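Local coordinates for protein adenylosuccinate lyase (Francisella tularensis subsp. tularensis SCHU S4, PDB 4EEI) that probably cleaves fumarate from adenylosuccinate to leave AMP, and from the succinocarboxamide intermediate earlier in de novo purine synthesis, as an AMP-binding member of the fumarase/aspartase-type lyase family, at residues Y112-L117 against M320-R325; A33-R37 against D194-A198; F355-L360 against L404-M409. One frame throughout, in Å; residues are numbered along the deposited sequence.

Contact 1. Residues Y112-L117 against M320-R325; sequences YVIKDL and MVYALR
Asp116 and Arg325 pair across two long helices, 94-131 and 304-333, of the helical bundle that forms the central domain of the lyase 1 fold. The short segments run nearly parallel, their axes 13° apart and 9.1 Å at closest approach. From CB on its helix, Arg325 sets CG anti to the carbonyl carbon and then stays extended to NE, which carries it along the flank of Asp116. CG and CD lie alongside the carboxylate, CG 3.7 Å from Asp116 OD2; NE then donates to Asp116 OD2 at 2.8 Å with an N-H...O angle of 158°. NE comes from above the carboxylate plane, 40° out of it, while OD2 stays near the guanidinium plane. NH2 adds a weak bond to the same oxygen, lies beside Tyr112 CD1 and is also salt-bridged to Glu9, so the guanidinium ties helix 8-14 to this pair. Val113 and Leu324 carry most of the apolar layer. Val113 sets CG1 against Met320 CG at 3.7 Å and CG2 against Val321 CG2 at 3.8 Å. Leu324 CD1 reaches the backbone of the other helix, 3.7 Å from Val113 O, and touches Leu117 CB. One water donates to Asp116 O at 2.8 Å and, more weakly, to Leu324 O. Val321 CG1 lies 3.3 Å from Asp116 OD2, above one face of the Arg325 guanidinium and offset toward its rim.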
loop_
_atom_site.group_PDB
_atom_site.type_symbol
_atom_site.label_atom_id
_atom_site.label_comp_id
_atom_site.label_asym_id
_atom_site.label_seq_id
_atom_site.Cartn_x
_atom_site.Cartn_y
_atom_site.Cartn_z
ATOM N N TYR B 112 4.467 -26.392 1.837
ATOM C CA TYR B 112 3.939 -26.296 3.199
ATOM C C TYR B 112 2.694 -25.406 3.255
ATOM O O TYR B 112 1.734 -25.718 3.963
ATOM C CB TYR B 112 5.004 -25.764 4.168
ATOM C CG TYR B 112 6.044 -26.781 4.588
ATOM C CD1 TYR B 112 5.741 -27.781 5.513
ATOM C CD2 TYR B 112 7.334 -26.733 4.082
ATOM C CE1 TYR B 112 6.694 -28.718 5.904
ATOM C CE2 TYR B 112 8.294 -27.663 4.471
ATOM C CZ TYR B 112 7.967 -28.649 5.379
ATOM O OH TYR B 112 8.928 -29.562 5.758
ATOM N N VAL B 113 2.719 -24.297 2.525
ATOM C CA VAL B 113 1.574 -23.386 2.494
ATOM C C VAL B 113 0.355 -24.104 1.938
ATOM O O VAL B 113 -0.735 -24.006 2.490
ATOM C CB VAL B 113 1.873 -22.170 1.629
ATOM C CG1 VAL B 113 0.637 -21.256 1.532
ATOM C CG2 VAL B 113 3.064 -21.407 2.204
ATOM N N ILE B 114 0.556 -24.845 0.853
ATOM C CA ILE B 114 -0.545 -25.551 0.198
ATOM C C ILE B 114 -1.129 -26.636 1.109
ATOM O O ILE B 114 -2.360 -26.782 1.222
ATOM C CB ILE B 114 -0.095 -26.133 -1.162
ATOM C CG1 ILE B 114 0.053 -25.002 -2.176
ATOM C CG2 ILE B 114 -1.107 -27.167 -1.686
ATOM C CD1 ILE B 114 0.674 -25.432 -3.503
ATOM N N LYS B 115 -0.256 -27.390 1.775
ATOM C CA LYS B 115 -0.713 -28.431 2.689
ATOM C C LYS B 115 -1.523 -27.799 3.808
ATOM O O LYS B 115 -2.595 -28.293 4.176
ATOM C CB LYS B 115 0.475 -29.189 3.292
ATOM C CG LYS B 115 0.064 -30.241 4.314
ATOM C CD LYS B 115 1.259 -30.771 5.107
ATOM C CE LYS B 115 0.846 -31.877 6.089
ATOM N NZ LYS B 115 -0.205 -31.448 7.064
ATOM N N ASP B 116 -1.019 -26.694 4.345
ATOM C CA ASP B 116 -1.703 -26.035 5.459
ATOM C C ASP B 116 -2.973 -25.296 5.030
ATOM O O ASP B 116 -3.935 -25.237 5.788
ATOM C CB ASP B 116 -0.750 -25.098 6.207
ATOM C CG ASP B 116 0.309 -25.855 6.993
ATOM O OD1 ASP B 116 -0.001 -26.948 7.508
ATOM O OD2 ASP B 116 1.456 -25.369 7.084
ATOM N N LEU B 117 -2.981 -24.729 3.827
ATOM C CA LEU B 117 -4.194 -24.088 3.319
ATOM C C LEU B 117 -5.304 -25.117 3.082
ATOM O O LEU B 117 -6.463 -24.886 3.426
ATOM C CB LEU B 117 -3.902 -23.292 2.040
ATOM C CG LEU B 117 -5.076 -22.645 1.291
ATOM C CD1 LEU B 117 -5.821 -21.665 2.185
ATOM C CD2 LEU B 117 -4.587 -21.936 0.037
ATOM N N MET B 320 2.697 -16.867 6.794
ATOM C CA MET B 320 1.587 -17.556 6.131
ATOM C C MET B 320 1.376 -18.941 6.736
ATOM O O MET B 320 0.251 -19.327 7.062
ATOM C CB MET B 320 1.831 -17.675 4.621
ATOM C CG MET B 320 0.730 -18.448 3.885
ATOM S SD MET B 320 -0.860 -17.598 3.962
ATOM C CE MET B 320 -0.589 -16.266 2.802
ATOM N N VAL B 321 2.453 -19.697 6.883
ATOM C CA VAL B 321 2.339 -21.030 7.466
ATOM C C VAL B 321 1.873 -20.949 8.926
ATOM O O VAL B 321 0.966 -21.681 9.344
ATOM C CB VAL B 321 3.653 -21.811 7.346
ATOM C CG1 VAL B 321 3.579 -23.109 8.144
ATOM C CG2 VAL B 321 3.944 -22.112 5.873
ATOM N N TYR B 322 2.477 -20.051 9.698
ATOM C CA TYR B 322 2.050 -19.838 11.091
ATOM C C TYR B 322 0.562 -19.514 11.171
ATOM O O TYR B 322 -0.161 -20.077 11.995
ATOM C CB TYR B 322 2.855 -18.704 11.748
ATOM C CG TYR B 322 2.404 -18.393 13.168
ATOM C CD1 TYR B 322 2.964 -19.048 14.246
ATOM C CD2 TYR B 322 1.418 -17.436 13.420
ATOM C CE1 TYR B 322 2.559 -18.780 15.545
ATOM C CE2 TYR B 322 0.999 -17.162 14.724
ATOM C CZ TYR B 322 1.582 -17.835 15.773
ATOM O OH TYR B 322 1.186 -17.582 17.072
ATOM N N ALA B 323 0.102 -18.620 10.310
ATOM C CA ALA B 323 -1.273 -18.142 10.406
ATOM C C ALA B 323 -2.263 -19.216 9.988
ATOM O O ALA B 323 -3.308 -19.361 10.610
ATOM C CB ALA B 323 -1.476 -16.858 9.575
ATOM N N LEU B 324 -1.951 -19.962 8.931
ATOM C CA LEU B 324 -2.870 -21.007 8.461
ATOM C C LEU B 324 -3.013 -22.124 9.488
ATOM O O LEU B 324 -4.098 -22.686 9.652
ATOM C CB LEU B 324 -2.404 -21.597 7.131
ATOM C CG LEU B 324 -2.427 -20.637 5.938
ATOM C CD1 LEU B 324 -1.723 -21.270 4.765
ATOM C CD2 LEU B 324 -3.875 -20.307 5.567
ATOM N N ARG B 325 -1.918 -22.474 10.160
ATOM C CA ARG B 325 -1.965 -23.519 11.187
ATOM C C ARG B 325 -2.711 -23.046 12.409
ATOM O O ARG B 325 -3.498 -23.794 13.004
ATOM C CB ARG B 325 -0.552 -23.967 11.581
ATOM C CG ARG B 325 0.229 -24.599 10.440
ATOM C CD ARG B 325 1.536 -25.211 10.909
ATOM N NE ARG B 325 2.262 -25.799 9.780
ATOM C CZ ARG B 325 3.487 -26.308 9.859
ATOM N NH1 ARG B 325 4.140 -26.301 11.013
ATOM N NH2 ARG B 325 4.059 -26.815 8.777
HETATM O O HOH W 1 -3.738 -25.173 8.538
#

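Contact 2. Residues A33-R37 against D194-A198; sequences ALEDR and DEKKA. With EDO (1,2-ethanediol), chain Y.
The turn that ends helix 16-33 is fastened here to helix 192-202 by two salt bridges set about a small alanine contact, in the peripheral part of the lyase chain. Ala33 supplies the apolar centre: its CB points at the helix and rests 3.6 Å from Asp194 O, with Lys197 CB and Ala198 CB also against it. Small side chains let the backbones come close, the CA atoms of Ala33 and Ala198 being 5.4 Å apart.

Arg37 meets Asp194 side-on. Its NE and NH1 both donate to one oxygen, OD2, and the guanidinium and carboxylate planes are only 7° apart. The NH1 bond is the shorter, 2.8 Å to Asp194 OD2 with an N-H...O angle of 157°, and arrives almost in line with the C-O bond; NE at 3.1 Å takes the syn lone pair of OD2, and its approach to OD1 is weak. Bent at chi2 and chi3, Arg37 turns its guanidinium toward Asp194. Leu34 CD2 packs 3.5 Å from Asp194 OD2. Arg37 NH1 also bonds Ile189 O, so the arginine links the turn to the loop leading into helix 192-202, and two kinds of acceptor fix its rotation.

Asp36 and Lys197 form the second bridge, nearer the solvent. The lysine is extended beyond CG and lays CD and CE along Asp36 OD2 before NZ binds it. Asp36 OD1 has a separate partner in Lys41 NZ; each carboxylate oxygen thus has a lysine partner, which would probably offset its charge. An ethanediol, probably from the crystallisation liquor, makes a weak bond to Arg37 O. Lys197 NZ donates to Asp36 OD2 at 2.7 Å, on the anti lone pair of that oxygen.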
loop_
_atom_site.group_PDB
_atom_site.type_symbol
_atom_site.label_atom_id
_atom_site.label_comp_id
_atom_site.label_asym_id
_atom_site.label_seq_id
_atom_site.Cartn_x
_atom_site.Cartn_y
_atom_site.Cartn_z
ATOM N N ALA B 33 25.101 -30.794 -16.822
ATOM C CA ALA B 33 24.701 -30.531 -18.202
ATOM C C ALA B 33 25.933 -30.316 -19.078
ATOM O O ALA B 33 26.035 -30.853 -20.186
ATOM C CB ALA B 33 23.783 -29.313 -18.260
ATOM N N LEU B 34 26.878 -29.537 -18.565
ATOM C CA LEU B 34 28.061 -29.177 -19.327
ATOM C C LEU B 34 28.999 -30.356 -19.543
ATOM O O LEU B 34 29.951 -30.253 -20.304
ATOM C CB LEU B 34 28.788 -28.010 -18.662
ATOM C CG LEU B 34 28.073 -26.664 -18.808
ATOM C CD1 LEU B 34 28.799 -25.557 -18.053
ATOM C CD2 LEU B 34 27.934 -26.300 -20.283
ATOM N N GLU B 35 28.722 -31.473 -18.882
ATOM C CA GLU B 35 29.490 -32.692 -19.102
ATOM C C GLU B 35 29.249 -33.258 -20.498
ATOM O O GLU B 35 30.030 -34.069 -20.992
ATOM C CB GLU B 35 29.159 -33.738 -18.037
ATOM C CG GLU B 35 29.901 -33.536 -16.725
ATOM C CD GLU B 35 29.557 -34.588 -15.689
ATOM O OE1 GLU B 35 29.051 -35.663 -16.072
ATOM O OE2 GLU B 35 29.796 -34.339 -14.489
ATOM N N ASP B 36 28.163 -32.824 -21.131
ATOM C CA ASP B 36 27.903 -33.165 -22.524
ATOM C C ASP B 36 28.781 -32.347 -23.465
ATOM O O ASP B 36 28.793 -32.577 -24.673
ATOM C CB ASP B 36 26.428 -32.947 -22.864
ATOM C CG ASP B 36 25.544 -34.075 -22.374
ATOM O OD1 ASP B 36 26.062 -34.992 -21.704
ATOM O OD2 ASP B 36 24.331 -34.047 -22.659
ATOM N N ARG B 37 29.512 -31.392 -22.903
ATOM C CA ARG B 37 30.457 -30.599 -23.678
ATOM C C ARG B 37 31.874 -30.748 -23.134
ATOM O O ARG B 37 32.541 -31.747 -23.391
ATOM C CB ARG B 37 30.043 -29.128 -23.687
ATOM C CG ARG B 37 28.635 -28.892 -24.207
ATOM C CD ARG B 37 28.586 -27.702 -25.149
ATOM N NE ARG B 37 28.064 -26.510 -24.491
ATOM C CZ ARG B 37 28.651 -25.319 -24.530
ATOM N NH1 ARG B 37 28.107 -24.288 -23.901
ATOM N NH2 ARG B 37 29.785 -25.159 -25.197
ATOM N N ASP B 194 22.085 -26.587 -23.014
ATOM C CA ASP B 194 22.649 -26.763 -21.674
ATOM C C ASP B 194 21.631 -26.358 -20.630
ATOM O O ASP B 194 21.374 -27.085 -19.670
ATOM C CB ASP B 194 23.888 -25.894 -21.476
ATOM C CG ASP B 194 24.992 -26.211 -22.449
ATOM O OD1 ASP B 194 25.122 -27.385 -22.849
ATOM O OD2 ASP B 194 25.739 -25.268 -22.804
ATOM N N GLU B 195 21.067 -25.174 -20.827
ATOM C CA GLU B 195 20.077 -24.635 -19.910
ATOM C C GLU B 195 18.929 -25.613 -19.714
ATOM O O GLU B 195 18.523 -25.892 -18.590
ATOM C CB GLU B 195 19.545 -23.314 -20.458
ATOM C CG GLU B 195 18.471 -22.696 -19.599
ATOM C CD GLU B 195 18.030 -21.350 -20.124
ATOM O OE1 GLU B 195 17.771 -21.246 -21.345
ATOM O OE2 GLU B 195 17.921 -20.405 -19.312
ATOM N N LYS B 196 18.427 -26.153 -20.819
ATOM C CA LYS B 196 17.293 -27.077 -20.780
ATOM C C LYS B 196 17.621 -28.371 -20.013
ATOM O O LYS B 196 16.804 -28.870 -19.225
ATOM C CB LYS B 196 16.863 -27.402 -22.218
ATOM C CG LYS B 196 15.547 -28.155 -22.330
ATOM C CD LYS B 196 14.418 -27.340 -21.725
ATOM C CE LYS B 196 13.077 -28.032 -21.901
ATOM N NZ LYS B 196 13.079 -29.418 -21.353
ATOM N N LYS B 197 18.812 -28.918 -20.246
ATOM C CA LYS B 197 19.233 -30.130 -19.537
ATOM C C LYS B 197 19.333 -29.874 -18.037
ATOM O O LYS B 197 18.865 -30.666 -17.220
ATOM C CB LYS B 197 20.575 -30.632 -20.076
ATOM C CG LYS B 197 20.513 -31.200 -21.485
ATOM C CD LYS B 197 21.910 -31.561 -21.994
ATOM C CE LYS B 197 21.881 -32.009 -23.450
ATOM N NZ LYS B 197 23.244 -31.965 -24.059
ATOM N N ALA B 198 19.941 -28.752 -17.679
ATOM C CA ALA B 198 20.094 -28.391 -16.276
ATOM C C ALA B 198 18.731 -28.182 -15.618
ATOM O O ALA B 198 18.512 -28.603 -14.484
ATOM C CB ALA B 198 20.941 -27.141 -16.149
HETATM C C1 EDO Y . 30.467 -34.918 -25.730
HETATM O O1 EDO Y . 30.766 -35.210 -24.358
HETATM C C2 EDO Y . 31.308 -33.734 -26.194
HETATM O O2 EDO Y . 32.685 -33.973 -25.871
#

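Contact 3. Residues F355-L360 against L404-M409; sequences FYLHFL and LDIPEM
Phe355, Tyr356 and Phe359 of helix 352-363 pack on an irregular chain segment, 404-409, which joins helix 388-400 to helix 411-418 in the small all-helical C-terminal part of the lyase. The tight end is a Met-aromatic contact between Phe355 and Met409. Bent at chi2 (-41°) and chi3 (-101°), the methionine turns its methyl over the ring: CE stands 3.9 Å from the Phe355 ring centroid and 6° off the normal, a CH-pi approach to the face. SD sits obliquely, 4.3 Å from that same centroid, while Met409 CG lies 3.7 Å from Phe355 CE2. Tyr356 slides past the methionine from the other direction, its OH 3.2 Å from Met409 CB. That hydroxyl is hydrogen-bonded to Ser389 OG, and Ile406 CG2 meets the ring edge. Thr417 and Tyr418 of helix 411-418 and Cys188 of the second subunit also border this end.

The other side is more exposed, yet Phe359 still packs closely there: its CE1 is 3.7 Å from CD of the exposed Pro407, and Asp405 O and Ile406 CG1 also approach its ring obliquely. The looser part is Leu404, whose CD2 comes only to 4.4 Å of Phe359 CE2. No hydrogen bond joins the two segments. Leu404's other branch, CD1, touches Leu360 CD2 at 4.1 Å.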
loop_
_atom_site.group_PDB
_atom_site.type_symbol
_atom_site.label_atom_id
_atom_site.label_comp_id
_atom_site.label_asym_id
_atom_site.label_seq_id
_atom_site.Cartn_x
_atom_site.Cartn_y
_atom_site.Cartn_z
ATOM N N PHE B 355 -41.911 -11.710 5.151
ATOM C CA PHE B 355 -42.369 -13.021 4.719
ATOM C C PHE B 355 -43.852 -12.973 4.371
ATOM O O PHE B 355 -44.249 -13.330 3.258
ATOM C CB PHE B 355 -42.104 -14.083 5.787
ATOM C CG PHE B 355 -42.766 -15.398 5.495
ATOM C CD1 PHE B 355 -42.215 -16.274 4.568
ATOM C CD2 PHE B 355 -43.956 -15.747 6.119
ATOM C CE1 PHE B 355 -42.828 -17.481 4.282
ATOM C CE2 PHE B 355 -44.575 -16.950 5.837
ATOM C CZ PHE B 355 -44.009 -17.818 4.915
ATOM N N TYR B 356 -44.658 -12.517 5.324
ATOM C CA TYR B 356 -46.101 -12.392 5.134
ATOM C C TYR B 356 -46.475 -11.416 4.027
ATOM O O TYR B 356 -47.464 -11.625 3.327
ATOM C CB TYR B 356 -46.777 -11.974 6.439
ATOM C CG TYR B 356 -46.737 -13.050 7.488
ATOM C CD1 TYR B 356 -47.231 -14.319 7.223
ATOM C CD2 TYR B 356 -46.182 -12.808 8.734
ATOM C CE1 TYR B 356 -47.190 -15.313 8.177
ATOM C CE2 TYR B 356 -46.134 -13.793 9.691
ATOM C CZ TYR B 356 -46.639 -15.042 9.410
ATOM O OH TYR B 356 -46.591 -16.025 10.374
ATOM N N LEU B 357 -45.705 -10.341 3.879
ATOM C CA LEU B 357 -45.983 -9.384 2.813
ATOM C C LEU B 357 -45.853 -10.074 1.461
ATOM O O LEU B 357 -46.753 -9.994 0.623
ATOM C CB LEU B 357 -45.047 -8.174 2.887
ATOM C CG LEU B 357 -45.265 -7.129 1.790
ATOM C CD1 LEU B 357 -46.734 -6.764 1.682
ATOM C CD2 LEU B 357 -44.443 -5.885 2.042
ATOM N N HIS B 358 -44.727 -10.757 1.269
ATOM C CA HIS B 358 -44.489 -11.524 0.054
ATOM C C HIS B 358 -45.541 -12.608 -0.134
ATOM O O HIS B 358 -46.001 -12.848 -1.251
ATOM C CB HIS B 358 -43.102 -12.160 0.083
ATOM C CG HIS B 358 -41.995 -11.216 -0.266
ATOM N ND1 HIS B 358 -41.388 -10.403 0.668
ATOM C CD2 HIS B 358 -41.376 -10.966 -1.443
ATOM C CE1 HIS B 358 -40.441 -9.693 0.078
ATOM N NE2 HIS B 358 -40.411 -10.017 -1.203
ATOM N N PHE B 359 -45.920 -13.272 0.950
ATOM C CA PHE B 359 -46.934 -14.305 0.835
ATOM C C PHE B 359 -48.246 -13.752 0.280
ATOM O O PHE B 359 -48.855 -14.350 -0.613
ATOM C CB PHE B 359 -47.182 -15.010 2.170
ATOM C CG PHE B 359 -47.913 -16.308 2.016
ATOM C CD1 PHE B 359 -47.209 -17.491 1.835
ATOM C CD2 PHE B 359 -49.298 -16.345 1.993
ATOM C CE1 PHE B 359 -47.875 -18.691 1.664
ATOM C CE2 PHE B 359 -49.974 -17.541 1.820
ATOM C CZ PHE B 359 -49.260 -18.717 1.655
ATOM N N LEU B 360 -48.684 -12.610 0.800
ATOM C CA LEU B 360 -49.957 -12.038 0.368
ATOM C C LEU B 360 -49.861 -11.521 -1.063
ATOM O O LEU B 360 -50.782 -11.701 -1.864
ATOM C CB LEU B 360 -50.403 -10.917 1.309
ATOM C CG LEU B 360 -50.743 -11.321 2.745
ATOM C CD1 LEU B 360 -51.203 -10.116 3.547
ATOM C CD2 LEU B 360 -51.808 -12.397 2.752
ATOM N N LEU B 404 -56.721 -19.288 1.894
ATOM C CA LEU B 404 -55.270 -19.446 1.882
ATOM C C LEU B 404 -54.799 -20.556 2.816
ATOM O O LEU B 404 -55.390 -20.779 3.871
ATOM C CB LEU B 404 -54.600 -18.138 2.300
ATOM C CG LEU B 404 -54.754 -16.929 1.383
ATOM C CD1 LEU B 404 -54.226 -15.692 2.072
ATOM C CD2 LEU B 404 -54.021 -17.163 0.080
ATOM N N ASP B 405 -53.736 -21.248 2.428
ATOM C CA ASP B 405 -53.057 -22.148 3.350
ATOM C C ASP B 405 -51.732 -21.521 3.781
ATOM O O ASP B 405 -50.679 -21.820 3.217
ATOM C CB ASP B 405 -52.827 -23.525 2.726
ATOM C CG ASP B 405 -52.341 -24.545 3.739
ATOM O OD1 ASP B 405 -52.520 -24.302 4.951
ATOM O OD2 ASP B 405 -51.786 -25.584 3.326
ATOM N N ILE B 406 -51.801 -20.644 4.780
ATOM C CA ILE B 406 -50.621 -19.958 5.298
ATOM C C ILE B 406 -49.840 -20.872 6.238
ATOM O O ILE B 406 -50.364 -21.311 7.259
ATOM C CB ILE B 406 -51.015 -18.664 6.047
ATOM C CG1 ILE B 406 -51.866 -17.762 5.149
ATOM C CG2 ILE B 406 -49.776 -17.924 6.529
ATOM C CD1 ILE B 406 -52.131 -16.378 5.718
ATOM N N PRO B 407 -48.576 -21.163 5.902
ATOM C CA PRO B 407 -47.832 -22.090 6.760
ATOM C C PRO B 407 -47.555 -21.472 8.126
ATOM O O PRO B 407 -47.371 -20.259 8.231
ATOM C CB PRO B 407 -46.525 -22.294 5.995
ATOM C CG PRO B 407 -46.324 -21.001 5.269
ATOM C CD PRO B 407 -47.715 -20.527 4.889
ATOM N N GLU B 408 -47.551 -22.309 9.158
ATOM C CA GLU B 408 -47.317 -21.853 10.518
ATOM C C GLU B 408 -45.873 -21.401 10.681
ATOM O O GLU B 408 -44.944 -22.144 10.371
ATOM C CB GLU B 408 -47.634 -22.967 11.517
ATOM C CG GLU B 408 -47.467 -22.563 12.971
ATOM C CD GLU B 408 -48.460 -21.500 13.396
ATOM O OE1 GLU B 408 -48.140 -20.718 14.313
ATOM O OE2 GLU B 408 -49.561 -21.450 12.810
ATOM N N MET B 409 -45.691 -20.179 11.164
ATOM C CA MET B 409 -44.354 -19.631 11.336
ATOM C C MET B 409 -43.867 -19.731 12.777
ATOM O O MET B 409 -43.398 -18.752 13.352
ATOM C CB MET B 409 -44.295 -18.184 10.846
ATOM C CG MET B 409 -44.213 -18.051 9.333
ATOM S SD MET B 409 -43.111 -19.262 8.576
ATOM C CE MET B 409 -41.656 -18.257 8.301
#

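Contact 1 lies near the middle of the chain, while contacts 2 and 3 are peripheral, on opposite sides of its centre with their own centres 77 Å apart. No helix is shared among them. Contact 1 joins two long bundle helices and has an ion pair with a buried aspartate, beside an apolar layer; contact 2 joins a turn to a short helix and relies on two salt bridges, one nearer the solvent; contact 3 sets a helix against an irregular segment with aromatic, sulfur and aliphatic packing and no hydrogen bond between the segments. The second subunit reaches both peripheral sites, at Glu195, which lies beside contact 2, and at Phe355 of contact 3.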